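Local coordinates for protein MNMC2 (Aquifex aeolicus, PDB 3VYW) that binds S-adenosylmethionine and methylates the modified wobble uridine of tRNA without the oxidase domain to which such enzymes are usually fused, at residues R32-F37 against E291-L296; K56-K61 against E139-P144; Y63-H68 against P197-E202. All blocks are in the same frame, centred on the assembly; numbering follows the deposited sequence.

Interaction 1 of 3, residues R32-F37 against E291-L296; sequences REFLRF and EPLEIL
The phenyl ring of F34 overlaps two leucines of the helix that starts after E291. CE1 lies 3.8 Å from CD2 of L296, and this methyl group sits at the edge of the ring, close to its plane. CD2 of L293 comes to the same end of the ring obliquely, 3.8 Å from CZ, the two side chains crossing at about a right angle. L293 and L296 are three residues apart, so one helical turn presents both methyl groups on the same side. F34 reaches them because its CG is anti to the backbone N (chi1 -173°), which sends the ring toward the other helix. The axes of the short segments stand 11.4 Å apart at an angle of 132°, a separation a long flat side chain can span. Replacing F34 by an alanine would probably open a gap between the helices and leave both leucine methyl groups without their aromatic partner. L296 also packs against the C-terminal end of helix 24-37, its CD2 4.3 Å from the carbonyl carbon of F37. L293 rests on Y10 of helix 3-18, so three helices meet here. On a different side of helix 24-37, the buried carboxylate of E33 joins two arginines: OE1 receives NE of R36 (2.9 Å) on its syn side and OE2 receives NE of R32 (3.1 Å) on its anti side, both tilted about 30° from its plane. These cations would tend to keep E33 ionised. No hydrogen bond links the two segments, so their union rests on shape and buried carbon surface.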
# COMPACT_ATOMS: atom_id res chain seq x y z
N ARG A 32 -12.13 -5.77 21.94
CA ARG A 32 -13.22 -5.54 21.07
C ARG A 32 -12.80 -4.94 19.76
O ARG A 32 -13.22 -5.39 18.74
CB ARG A 32 -14.16 -4.60 21.77
CG ARG A 32 -15.42 -4.34 21.01
CD ARG A 32 -16.29 -3.40 21.78
NE ARG A 32 -15.82 -2.04 21.67
CZ ARG A 32 -15.80 -1.18 22.66
NH1 ARG A 32 -16.22 -1.54 23.85
NH2 ARG A 32 -15.37 0.03 22.46
N GLU A 33 -11.98 -3.92 19.78
CA GLU A 33 -11.41 -3.38 18.57
C GLU A 33 -10.47 -4.33 17.83
O GLU A 33 -10.47 -4.36 16.64
CB GLU A 33 -10.77 -2.02 18.82
CG GLU A 33 -11.69 -1.02 19.45
CD GLU A 33 -13.03 -0.90 18.77
OE1 GLU A 33 -13.11 -0.92 17.55
OE2 GLU A 33 -14.03 -0.77 19.46
N PHE A 34 -9.68 -5.09 18.53
CA PHE A 34 -8.78 -6.01 17.89
C PHE A 34 -9.58 -7.03 17.12
O PHE A 34 -9.25 -7.36 16.04
CB PHE A 34 -7.91 -6.68 18.94
CG PHE A 34 -6.83 -7.55 18.40
CD1 PHE A 34 -6.01 -7.10 17.41
CD2 PHE A 34 -6.62 -8.80 18.92
CE1 PHE A 34 -5.00 -7.89 16.94
CE2 PHE A 34 -5.61 -9.58 18.45
CZ PHE A 34 -4.80 -9.13 17.45
N LEU A 35 -10.64 -7.51 17.70
CA LEU A 35 -11.49 -8.44 17.03
C LEU A 35 -12.14 -7.86 15.81
O LEU A 35 -12.24 -8.47 14.80
CB LEU A 35 -12.56 -8.91 17.97
CG LEU A 35 -12.11 -9.78 19.10
CD1 LEU A 35 -13.27 -10.27 19.89
CD2 LEU A 35 -11.30 -10.93 18.58
N ARG A 36 -12.63 -6.65 15.93
CA ARG A 36 -13.16 -5.96 14.78
C ARG A 36 -12.19 -5.55 13.65
O ARG A 36 -12.54 -5.63 12.53
CB ARG A 36 -14.10 -4.85 15.22
CG ARG A 36 -13.75 -3.49 14.75
CD ARG A 36 -14.92 -2.58 14.76
NE ARG A 36 -15.28 -2.18 16.08
CZ ARG A 36 -16.51 -1.98 16.46
NH1 ARG A 36 -17.49 -2.14 15.62
NH2 ARG A 36 -16.75 -1.64 17.68
N PHE A 37 -10.99 -5.12 13.97
CA PHE A 37 -10.07 -4.64 12.95
C PHE A 37 -9.08 -5.61 12.36
O PHE A 37 -8.53 -5.34 11.36
CB PHE A 37 -9.27 -3.47 13.47
CG PHE A 37 -10.08 -2.27 13.74
CD1 PHE A 37 -9.81 -1.48 14.79
CD2 PHE A 37 -11.12 -1.96 12.94
CE1 PHE A 37 -10.57 -0.39 15.05
CE2 PHE A 37 -11.88 -0.87 13.19
CZ PHE A 37 -11.61 -0.08 14.25
N GLU A 291 5.59 -8.92 14.27
CA GLU A 291 4.42 -9.55 13.73
C GLU A 291 3.37 -8.54 13.46
O GLU A 291 3.19 -7.63 14.20
CB GLU A 291 3.87 -10.57 14.69
CG GLU A 291 4.74 -11.77 14.91
CD GLU A 291 3.92 -13.02 14.97
OE1 GLU A 291 3.45 -13.45 13.92
OE2 GLU A 291 3.72 -13.57 16.05
N PRO A 292 2.64 -8.75 12.40
CA PRO A 292 1.64 -7.80 11.97
C PRO A 292 0.57 -7.64 12.99
O PRO A 292 0.13 -6.57 13.18
CB PRO A 292 1.10 -8.46 10.74
CG PRO A 292 2.28 -9.13 10.18
CD PRO A 292 3.18 -9.52 11.29
N LEU A 293 0.15 -8.69 13.64
CA LEU A 293 -0.90 -8.57 14.60
C LEU A 293 -0.49 -7.70 15.72
O LEU A 293 -1.27 -7.01 16.28
CB LEU A 293 -1.36 -9.90 15.10
CG LEU A 293 -2.25 -10.55 14.07
CD1 LEU A 293 -2.52 -11.96 14.50
CD2 LEU A 293 -3.52 -9.77 13.91
N GLU A 294 0.78 -7.81 16.05
CA GLU A 294 1.41 -7.09 17.12
C GLU A 294 1.47 -5.61 16.89
O GLU A 294 1.35 -4.85 17.78
CB GLU A 294 2.82 -7.63 17.30
CG GLU A 294 2.93 -8.70 18.35
CD GLU A 294 4.22 -9.47 18.28
OE1 GLU A 294 5.15 -8.99 17.66
OE2 GLU A 294 4.30 -10.54 18.85
N ILE A 295 1.74 -5.23 15.66
CA ILE A 295 1.83 -3.87 15.27
C ILE A 295 0.50 -3.24 15.43
O ILE A 295 0.39 -2.13 15.84
CB ILE A 295 2.27 -3.77 13.82
CG1 ILE A 295 3.74 -4.13 13.72
CG2 ILE A 295 2.05 -2.38 13.29
CD1 ILE A 295 4.24 -4.40 12.35
N LEU A 296 -0.52 -3.97 15.08
CA LEU A 296 -1.86 -3.55 15.31
C LEU A 296 -2.19 -3.41 16.78
O LEU A 296 -2.81 -2.47 17.15
CB LEU A 296 -2.84 -4.50 14.63
CG LEU A 296 -4.34 -4.28 14.79
CD1 LEU A 296 -4.77 -2.94 14.28
CD2 LEU A 296 -5.14 -5.33 14.09

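Interaction 2 of 3, residues K56-K61 against E139-P144; sequences KTLIHK and EFPILP
P141 lays the CB-CG edge of its ring against two side chains on one face of strand 56-60, and more of its surface is buried here than that of any other residue in the two segments. CG of the ring meets the L58 methyl CD2 at 3.8 Å and stands 4.1 Å from CG of L58, so the branch point of the leucine is engaged as well as its tip. Next to it on the ring, CB of P141 lies 4.0 Å from CB of K56. The two strand residues flank T57, and the alternation of an extended chain turns both toward the proline while T57 points the other way, where its OG1 bonds to N of H68. The strand is the middle one of a small antiparallel sheet, 46-50, 56-60, 65-66, whereas P141 belongs to the loop that follows strand 126-133 of the Rossmann-like methyltransferase core and leads to helix 148-157. The contact therefore joins the added sheet to the core. Proline suits this place: its compact ring offers carbon to both neighbours, and it has no backbone N-H that would need a partner. L58 is buried, which suits a leucine, and beyond P141 it touches I48, L107 and L137. Of K56 only the root takes part. Its CG is anti to the carbonyl carbon (chi1 -64°), and the chain bends at chi2 and chi4, so that the CB methylene packs while the ammonium end leads away from the loop. Y109 ties the same corner together, since it packs on P141 and its OH hydrogen-bonds to the carbonyl O of K56. L107 and Y109 both bind S-adenosylmethionine; the P141 side chain itself is about 9 Å from the cofactor.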
# COMPACT_ATOMS: atom_id res chain seq x y z
N LYS A 56 -11.40 -8.05 -13.46
CA LYS A 56 -11.55 -8.98 -12.40
C LYS A 56 -10.47 -8.71 -11.40
O LYS A 56 -9.47 -8.12 -11.69
CB LYS A 56 -11.40 -10.40 -12.88
CG LYS A 56 -12.45 -10.88 -13.85
CD LYS A 56 -13.78 -11.06 -13.18
CE LYS A 56 -14.77 -11.75 -14.08
NZ LYS A 56 -14.37 -13.16 -14.25
N THR A 57 -10.70 -9.19 -10.20
CA THR A 57 -9.84 -9.05 -9.08
C THR A 57 -9.99 -10.34 -8.31
O THR A 57 -10.81 -11.15 -8.62
CB THR A 57 -10.27 -7.87 -8.22
OG1 THR A 57 -9.24 -7.53 -7.33
CG2 THR A 57 -11.45 -8.21 -7.45
N LEU A 58 -9.19 -10.52 -7.28
CA LEU A 58 -9.37 -11.64 -6.43
C LEU A 58 -9.62 -11.11 -5.06
O LEU A 58 -9.23 -10.02 -4.74
CB LEU A 58 -8.12 -12.48 -6.39
CG LEU A 58 -7.56 -12.92 -7.71
CD1 LEU A 58 -6.20 -13.52 -7.50
CD2 LEU A 58 -8.48 -13.92 -8.33
N ILE A 59 -10.26 -11.92 -4.24
CA ILE A 59 -10.38 -11.62 -2.84
C ILE A 59 -9.34 -12.43 -2.14
O ILE A 59 -9.22 -13.58 -2.41
CB ILE A 59 -11.71 -12.05 -2.26
CG1 ILE A 59 -12.86 -11.52 -3.07
CG2 ILE A 59 -11.83 -11.57 -0.84
CD1 ILE A 59 -13.12 -10.06 -2.87
N HIS A 60 -8.59 -11.81 -1.25
CA HIS A 60 -7.65 -12.54 -0.46
C HIS A 60 -8.29 -12.91 0.85
O HIS A 60 -8.72 -12.06 1.60
CB HIS A 60 -6.39 -11.72 -0.25
CG HIS A 60 -5.20 -12.52 0.16
ND1 HIS A 60 -5.18 -13.24 1.25
CD2 HIS A 60 -3.98 -12.66 -0.41
CE1 HIS A 60 -4.01 -13.83 1.37
NE2 HIS A 60 -3.28 -13.48 0.36
N LYS A 61 -8.40 -14.20 1.09
CA LYS A 61 -9.06 -14.78 2.24
C LYS A 61 -8.44 -14.49 3.58
O LYS A 61 -9.13 -14.36 4.53
CB LYS A 61 -9.20 -16.27 2.04
CG LYS A 61 -10.43 -16.67 1.26
CD LYS A 61 -10.15 -17.80 0.31
CE LYS A 61 -10.47 -19.16 0.90
NZ LYS A 61 -10.50 -20.19 -0.16
N GLU A 139 -1.33 -17.84 -11.22
CA GLU A 139 -2.40 -17.60 -12.15
C GLU A 139 -2.97 -16.23 -11.89
O GLU A 139 -3.30 -15.92 -10.79
CB GLU A 139 -3.50 -18.63 -12.00
CG GLU A 139 -3.09 -20.03 -12.34
CD GLU A 139 -4.25 -20.99 -12.38
OE1 GLU A 139 -4.02 -22.20 -12.34
OE2 GLU A 139 -5.41 -20.55 -12.44
N PHE A 140 -3.08 -15.42 -12.92
CA PHE A 140 -3.60 -14.09 -12.77
C PHE A 140 -4.78 -13.92 -13.66
O PHE A 140 -4.77 -14.36 -14.75
CB PHE A 140 -2.56 -13.05 -13.13
CG PHE A 140 -1.28 -13.17 -12.39
CD1 PHE A 140 -0.33 -14.04 -12.81
CD2 PHE A 140 -1.03 -12.41 -11.30
CE1 PHE A 140 0.85 -14.15 -12.16
CE2 PHE A 140 0.15 -12.51 -10.64
CZ PHE A 140 1.09 -13.39 -11.07
N PRO A 141 -5.79 -13.23 -13.18
CA PRO A 141 -6.87 -12.77 -14.02
C PRO A 141 -6.29 -11.76 -14.94
O PRO A 141 -5.54 -10.95 -14.52
CB PRO A 141 -7.78 -12.08 -13.05
CG PRO A 141 -7.52 -12.72 -11.77
CD PRO A 141 -6.07 -12.99 -11.77
N ILE A 142 -6.63 -11.82 -16.21
CA ILE A 142 -6.02 -10.93 -17.16
C ILE A 142 -6.92 -9.78 -17.40
O ILE A 142 -8.11 -9.92 -17.45
CB ILE A 142 -5.71 -11.61 -18.48
CG1 ILE A 142 -4.95 -12.88 -18.25
CG2 ILE A 142 -4.87 -10.71 -19.34
CD1 ILE A 142 -3.49 -12.64 -17.99
N LEU A 143 -6.31 -8.63 -17.53
CA LEU A 143 -7.04 -7.43 -17.78
C LEU A 143 -7.70 -7.49 -19.13
O LEU A 143 -7.19 -8.05 -20.05
CB LEU A 143 -6.12 -6.22 -17.64
CG LEU A 143 -5.72 -5.77 -16.23
CD1 LEU A 143 -4.67 -4.70 -16.29
CD2 LEU A 143 -6.88 -5.25 -15.45
N PRO A 144 -8.88 -6.94 -19.20
CA PRO A 144 -9.65 -6.83 -20.43
C PRO A 144 -9.08 -5.77 -21.33
O PRO A 144 -8.36 -4.95 -20.85
CB PRO A 144 -11.00 -6.38 -19.94
CG PRO A 144 -10.72 -5.69 -18.68
CD PRO A 144 -9.63 -6.46 -18.05

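Interaction 3 of 3, residues Y63-H68 against P197-E202; sequences YGEPYH and PYKNPE. With SAM (S-adenosylmethionine), chain E.
ND2 of N200, whose amide packs against the Y63 ring, donates twice: to OE1 of E202 (3.1 Å), on the syn side but tilted from the carboxylate plane, and nearly straight (164°) to adenine N7 of S-adenosylmethionine (3.3 Å). This is the adenine end of the cofactor pocket in a Rossmann-like methyltransferase. CG of N200, roughly anti to its backbone N (chi1 -150°), carries the amide there. OD1 accepts the backbone N of F195, which fixes the amide's rotation, and OE2 of E202 takes a weak bond from adenine N6. An asparagine fits because it can donate and accept at once. CE2 of Y63 lies 3.8 Å from CG of N200, ring and amide planes 42° apart, and its OH 3.7 Å from adenine C8. K199 O lies at the ring edge, 3.6 Å from CD2. The K199 chain, bent at chi2, chi3 and chi4, lies against the backbone O of Y63, CG to O 3.2 Å. A G1 bulge follows, G64 and E65 both facing H60, and glycine easily adopts the positive phi of G64. E65 meets K199 at its CG methylene, OE2 to CG 3.8 Å, while NZ stays 4.7 Å from OE2, too far for a salt bridge.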
# COMPACT_ATOMS: atom_id res chain seq x y z
N TYR A 63 -6.52 -11.67 4.27
CA TYR A 63 -6.72 -10.28 4.53
C TYR A 63 -8.16 -9.87 4.50
O TYR A 63 -8.53 -8.87 5.02
CB TYR A 63 -5.97 -9.50 3.51
CG TYR A 63 -4.52 -9.71 3.63
CD1 TYR A 63 -3.85 -10.56 2.81
CD2 TYR A 63 -3.81 -9.03 4.58
CE1 TYR A 63 -2.51 -10.74 2.93
CE2 TYR A 63 -2.49 -9.21 4.70
CZ TYR A 63 -1.85 -10.05 3.86
OH TYR A 63 -0.53 -10.21 4.01
N GLY A 64 -8.97 -10.70 3.88
CA GLY A 64 -10.36 -10.43 3.69
C GLY A 64 -10.68 -9.25 2.83
O GLY A 64 -11.60 -8.54 3.10
N GLU A 65 -9.89 -9.07 1.80
CA GLU A 65 -9.99 -7.95 0.93
C GLU A 65 -9.74 -8.27 -0.51
O GLU A 65 -9.03 -9.15 -0.82
CB GLU A 65 -9.00 -6.91 1.36
CG GLU A 65 -9.16 -6.55 2.80
CD GLU A 65 -8.74 -5.16 3.08
OE1 GLU A 65 -7.83 -4.71 2.41
OE2 GLU A 65 -9.33 -4.52 3.96
N PRO A 66 -10.33 -7.49 -1.38
CA PRO A 66 -10.00 -7.51 -2.79
C PRO A 66 -8.66 -6.89 -3.08
O PRO A 66 -8.23 -6.01 -2.42
CB PRO A 66 -11.12 -6.71 -3.41
CG PRO A 66 -11.56 -5.83 -2.36
CD PRO A 66 -11.38 -6.52 -1.08
N TYR A 67 -7.99 -7.39 -4.08
CA TYR A 67 -6.74 -6.83 -4.51
C TYR A 67 -7.00 -5.44 -5.01
O TYR A 67 -6.19 -4.55 -4.88
CB TYR A 67 -6.16 -7.69 -5.59
CG TYR A 67 -5.41 -8.85 -5.07
CD1 TYR A 67 -6.02 -9.81 -4.31
CD2 TYR A 67 -4.09 -8.99 -5.33
CE1 TYR A 67 -5.32 -10.87 -3.83
CE2 TYR A 67 -3.40 -10.04 -4.87
CZ TYR A 67 -4.01 -10.97 -4.11
OH TYR A 67 -3.27 -12.00 -3.67
N HIS A 68 -8.18 -5.28 -5.56
CA HIS A 68 -8.66 -4.03 -6.02
C HIS A 68 -10.09 -3.82 -5.71
O HIS A 68 -10.80 -4.75 -5.47
CB HIS A 68 -8.44 -3.91 -7.49
CG HIS A 68 -7.08 -3.47 -7.83
ND1 HIS A 68 -6.11 -4.33 -8.13
CD2 HIS A 68 -6.53 -2.22 -7.89
CE1 HIS A 68 -4.99 -3.65 -8.37
NE2 HIS A 68 -5.25 -2.36 -8.22
N PRO A 197 -4.61 -0.86 6.11
CA PRO A 197 -3.62 -0.76 7.17
C PRO A 197 -3.88 -1.59 8.40
O PRO A 197 -2.97 -2.06 8.98
CB PRO A 197 -3.61 0.72 7.48
CG PRO A 197 -3.95 1.35 6.21
CD PRO A 197 -4.60 0.36 5.31
N TYR A 198 -5.12 -1.70 8.83
CA TYR A 198 -5.44 -2.57 9.92
C TYR A 198 -5.17 -4.00 9.55
O TYR A 198 -4.70 -4.77 10.34
CB TYR A 198 -6.87 -2.37 10.34
CG TYR A 198 -7.15 -1.04 10.94
CD1 TYR A 198 -8.42 -0.55 10.99
CD2 TYR A 198 -6.16 -0.27 11.45
CE1 TYR A 198 -8.69 0.67 11.53
CE2 TYR A 198 -6.43 0.95 12.00
CZ TYR A 198 -7.70 1.40 12.03
OH TYR A 198 -8.00 2.61 12.55
N LYS A 199 -5.53 -4.34 8.34
CA LYS A 199 -5.30 -5.63 7.76
C LYS A 199 -3.87 -6.03 7.51
O LYS A 199 -3.53 -7.16 7.67
CB LYS A 199 -6.06 -5.75 6.47
CG LYS A 199 -7.40 -6.37 6.63
CD LYS A 199 -7.79 -6.30 8.06
CE LYS A 199 -9.21 -5.85 8.20
NZ LYS A 199 -10.10 -6.97 7.91
N ASN A 200 -3.06 -5.08 7.06
CA ASN A 200 -1.72 -5.30 6.57
C ASN A 200 -0.76 -4.32 7.20
O ASN A 200 -0.16 -3.56 6.54
CB ASN A 200 -1.78 -5.04 5.08
CG ASN A 200 -0.80 -5.82 4.27
OD1 ASN A 200 -0.89 -5.85 3.09
ND2 ASN A 200 0.12 -6.42 4.89
N PRO A 201 -0.62 -4.37 8.49
CA PRO A 201 0.05 -3.32 9.23
C PRO A 201 1.53 -3.05 8.96
O PRO A 201 1.92 -1.92 9.09
CB PRO A 201 -0.22 -3.70 10.68
CG PRO A 201 -0.93 -4.96 10.65
CD PRO A 201 -1.52 -5.12 9.33
N GLU A 202 2.31 -4.05 8.58
CA GLU A 202 3.75 -3.92 8.43
C GLU A 202 4.09 -2.92 7.40
O GLU A 202 5.12 -2.37 7.44
CB GLU A 202 4.44 -5.22 8.03
CG GLU A 202 3.74 -6.48 8.38
CD GLU A 202 2.61 -6.82 7.46
OE1 GLU A 202 1.55 -6.32 7.68
OE2 GLU A 202 2.75 -7.64 6.59
N SAM E . -0.84 -3.83 -6.49
CA SAM E . -1.57 -4.99 -6.83
C SAM E . -2.09 -4.71 -8.19
O SAM E . -2.61 -5.55 -8.88
OXT SAM E . -1.94 -3.60 -8.62
CB SAM E . -2.55 -5.18 -5.69
CG SAM E . -1.77 -5.82 -4.54
SD SAM E . -2.58 -6.13 -3.14
CE SAM E . -3.42 -4.79 -2.73
C5' SAM E . -1.54 -6.41 -1.89
C4' SAM E . -0.25 -7.18 -2.22
O4' SAM E . 0.72 -6.92 -1.23
C3' SAM E . -0.41 -8.69 -2.21
O3' SAM E . 0.31 -9.24 -3.29
C2' SAM E . 0.26 -9.12 -0.93
O2' SAM E . 0.78 -10.41 -1.06
C1' SAM E . 1.35 -8.11 -0.79
N9 SAM E . 1.93 -8.00 0.56
C8 SAM E . 1.31 -7.91 1.71
N7 SAM E . 2.14 -7.81 2.72
C5 SAM E . 3.35 -7.84 2.23
C6 SAM E . 4.70 -7.78 2.77
N6 SAM E . 4.95 -7.67 4.06
N1 SAM E . 5.69 -7.84 1.92
C2 SAM E . 5.50 -7.94 0.64
N3 SAM E . 4.32 -8.02 0.11
C4 SAM E . 3.21 -7.97 0.82

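Interaction 1 closes the longest loop of the three, bringing helix 24-37 to helix 292-303, and both other contacts lie within that loop; interactions 2 and 3 alternate along the sequence. Interaction 3 is the middle piece in space, its centre 12 Å from that of interaction 1 and 15 Å from that of interaction 2, while those two lie 27 Å apart and do not touch. P201 and E202 pack on P292, joining the cofactor-binding loop 197-202 to the C-terminal helix 292-303. On the other side, strands 56-60 and 65-66 are neighbours in the three-stranded sheet. The S-adenosylmethionine pocket is thus flanked by that sheet, and the loop that binds its adenine is packed on the helical part.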